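Local atomic coordinates of malonyl-CoA decarboxylase (Rhodopseudomonas palustris, PDB entry 4KSA), a protein that probably catalyses the decarboxylation of malonyl-CoA, giving acetyl-CoA and carbon dioxide. Residues K189-E194 with H200-L205. Residues are numbered along the deposited sequence; the frame is centred on the assembly and turned at random.
Sequences KIIRYE and HDWDDL
Ile191 and Leu205 bring the two segments together, their CA atoms 6.6 Å apart, where the last turn of helix 184-193 meets the first turn of helix 202-209. The unit is a helix-loop-helix in the C-terminal domain, which belongs to the acetyltransferase clan; the pair sits between strands 174-178 and 214-220 in the chain, consistent with the two helices that follow the first strand of a GNAT fold. No hydrogen bond links 189-194 to 200-205. Asp201 is the N-cap of the second helix: its OD1 accepts from Asp203 N at 2.7 Å, from the anti side and 35° out of the carboxylate plane. Ile191 carries the contact through both branches. CG1, anti to the carbonyl carbon (chi1 -60°), lies 3.6 Å from Leu205 CG, and the chain then extends to set CD1 over the Trp202 indole. The other branch, CG2, abuts the backbone at His200 O, 3.7 Å away. Cut back to an alanine here, Ile191 would lose both branches, which is likely to strip the methyl from this indole face and open a gap beside Leu205 and His200 O. Ile190 CG2 meets Leu205 CD2 at 3.9 Å, and Ile190 also packs on Phe231 of strand 230-237. Trp202 stacks on Trp202 of a second subunit. Ile191 CD1 makes a CH-pi contact, 3.8 Å from the centroid of the six-membered ring of Trp202 and 10° off its normal.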
loop_
_atom_site.group_PDB
_atom_site.type_symbol
_atom_site.label_atom_id
_atom_site.label_comp_id
_atom_site.label_asym_id
_atom_site.label_seq_id
_atom_site.Cartn_x
_atom_site.Cartn_y
_atom_site.Cartn_z
ATOM N N LYS A 189 -13.538 6.654 -17.527
ATOM C CA LYS A 189 -14.016 8.012 -17.338
ATOM C C LYS A 189 -13.177 8.952 -18.196
ATOM O O LYS A 189 -13.710 9.861 -18.815
ATOM C CB LYS A 189 -13.899 8.428 -15.874
ATOM C CG LYS A 189 -14.644 7.560 -14.877
ATOM C CD LYS A 189 -14.303 7.999 -13.460
ATOM C CE LYS A 189 -14.802 7.033 -12.408
ATOM N NZ LYS A 189 -16.278 7.062 -12.185
ATOM N N ILE A 190 -11.866 8.726 -18.232
ATOM C CA ILE A 190 -10.954 9.562 -19.015
ATOM C C ILE A 190 -11.317 9.563 -20.501
ATOM O O ILE A 190 -11.146 10.563 -21.187
ATOM C CB ILE A 190 -9.478 9.088 -18.868
ATOM C CG1 ILE A 190 -8.951 9.386 -17.461
ATOM C CG2 ILE A 190 -8.594 9.791 -19.897
ATOM C CD1 ILE A 190 -8.699 10.850 -17.204
ATOM N N ILE A 191 -11.821 8.441 -20.996
ATOM C CA ILE A 191 -12.200 8.347 -22.399
ATOM C C ILE A 191 -13.365 9.290 -22.687
ATOM O O ILE A 191 -13.684 9.558 -23.835
ATOM C CB ILE A 191 -12.611 6.901 -22.776
ATOM C CG1 ILE A 191 -11.434 5.945 -22.535
ATOM C CG2 ILE A 191 -13.036 6.843 -24.230
ATOM C CD1 ILE A 191 -11.734 4.472 -22.835
ATOM N N ARG A 192 -13.995 9.805 -21.641
ATOM C CA ARG A 192 -15.114 10.717 -21.812
ATOM C C ARG A 192 -14.709 12.169 -21.564
ATOM O O ARG A 192 -15.278 13.080 -22.157
ATOM C CB ARG A 192 -16.251 10.315 -20.873
ATOM C CG ARG A 192 -17.436 11.255 -20.903
ATOM C CD ARG A 192 -18.601 10.734 -20.068
ATOM N NE ARG A 192 -18.241 10.471 -18.671
ATOM C CZ ARG A 192 -17.746 9.318 -18.220
ATOM N NH1 ARG A 192 -17.451 9.176 -16.930
ATOM N NH2 ARG A 192 -17.556 8.301 -19.056
ATOM N N TYR A 193 -13.711 12.368 -20.705
ATOM C CA TYR A 193 -13.209 13.701 -20.349
ATOM C C TYR A 193 -12.082 14.213 -21.268
ATOM O O TYR A 193 -11.620 15.347 -21.106
ATOM C CB TYR A 193 -12.656 13.705 -18.916
ATOM C CG TYR A 193 -13.567 13.188 -17.823
ATOM C CD1 TYR A 193 -13.050 12.887 -16.560
ATOM C CD2 TYR A 193 -14.934 13.001 -18.037
ATOM C CE1 TYR A 193 -13.861 12.416 -15.541
ATOM C CE2 TYR A 193 -15.757 12.526 -17.021
ATOM C CZ TYR A 193 -15.212 12.237 -15.775
ATOM O OH TYR A 193 -16.021 11.771 -14.763
ATOM N N GLU A 194 -11.625 13.387 -22.206
ATOM C CA GLU A 194 -10.543 13.796 -23.101
ATOM C C GLU A 194 -10.929 15.044 -23.893
ATOM O O GLU A 194 -11.988 15.077 -24.531
ATOM C CB GLU A 194 -10.179 12.656 -24.064
ATOM C CG GLU A 194 -9.092 13.017 -25.089
ATOM C CD GLU A 194 -7.750 13.370 -24.454
ATOM O OE1 GLU A 194 -6.936 14.048 -25.119
ATOM O OE2 GLU A 194 -7.502 12.961 -23.299
ATOM N N HIS A 200 -12.254 6.963 -29.102
ATOM C CA HIS A 200 -13.441 6.118 -29.272
ATOM C C HIS A 200 -13.435 4.939 -28.299
ATOM O O HIS A 200 -14.076 4.995 -27.251
ATOM C CB HIS A 200 -13.517 5.597 -30.712
ATOM C CG HIS A 200 -14.204 6.534 -31.659
ATOM N ND1 HIS A 200 -13.844 7.860 -31.791
ATOM C CD2 HIS A 200 -15.236 6.338 -32.513
ATOM C CE1 HIS A 200 -14.627 8.438 -32.684
ATOM N NE2 HIS A 200 -15.480 7.537 -33.137
ATOM N N ASP A 201 -12.737 3.863 -28.651
ATOM C CA ASP A 201 -12.663 2.718 -27.751
ATOM C C ASP A 201 -11.332 2.737 -27.005
ATOM O O ASP A 201 -10.707 3.789 -26.857
ATOM C CB ASP A 201 -12.848 1.381 -28.499
ATOM C CG ASP A 201 -11.864 1.191 -29.638
ATOM O OD1 ASP A 201 -10.698 1.616 -29.510
ATOM O OD2 ASP A 201 -12.259 0.589 -30.659
ATOM N N TRP A 202 -10.891 1.577 -26.541
ATOM C CA TRP A 202 -9.645 1.500 -25.799
ATOM C C TRP A 202 -8.373 1.566 -26.645
ATOM O O TRP A 202 -7.302 1.908 -26.141
ATOM C CB TRP A 202 -9.658 0.246 -24.927
ATOM C CG TRP A 202 -10.752 0.311 -23.907
ATOM C CD1 TRP A 202 -12.076 0.040 -24.101
ATOM C CD2 TRP A 202 -10.628 0.757 -22.552
ATOM N NE1 TRP A 202 -12.785 0.291 -22.954
ATOM C CE2 TRP A 202 -11.922 0.732 -21.986
ATOM C CE3 TRP A 202 -9.549 1.178 -21.761
ATOM C CZ2 TRP A 202 -12.167 1.111 -20.660
ATOM C CZ3 TRP A 202 -9.792 1.553 -20.447
ATOM C CH2 TRP A 202 -11.094 1.516 -19.909
ATOM N N ASP A 203 -8.497 1.253 -27.931
ATOM C CA ASP A 203 -7.359 1.296 -28.842
ATOM C C ASP A 203 -6.896 2.742 -29.000
ATOM O O ASP A 203 -5.704 3.012 -29.163
ATOM C CB ASP A 203 -7.762 0.723 -30.200
ATOM C CG ASP A 203 -8.208 -0.724 -30.109
ATOM O OD1 ASP A 203 -8.988 -1.165 -30.984
ATOM O OD2 ASP A 203 -7.772 -1.422 -29.168
ATOM N N ASP A 204 -7.850 3.667 -28.948
ATOM C CA ASP A 204 -7.566 5.093 -29.069
ATOM C C ASP A 204 -6.848 5.583 -27.822
ATOM O O ASP A 204 -5.777 6.185 -27.900
ATOM C CB ASP A 204 -8.865 5.884 -29.218
ATOM C CG ASP A 204 -9.615 5.543 -30.480
ATOM O OD1 ASP A 204 -9.759 4.338 -30.780
ATOM O OD2 ASP A 204 -10.070 6.483 -31.166
ATOM N N LEU A 205 -7.465 5.327 -26.672
ATOM C CA LEU A 205 -6.922 5.734 -25.382
ATOM C C LEU A 205 -5.531 5.124 -25.195
ATOM O O LEU A 205 -4.576 5.838 -24.875
ATOM C CB LEU A 205 -7.886 5.295 -24.259
ATOM C CG LEU A 205 -7.856 5.904 -22.846
ATOM C CD1 LEU A 205 -6.718 5.317 -22.047
ATOM C CD2 LEU A 205 -7.740 7.414 -22.931
#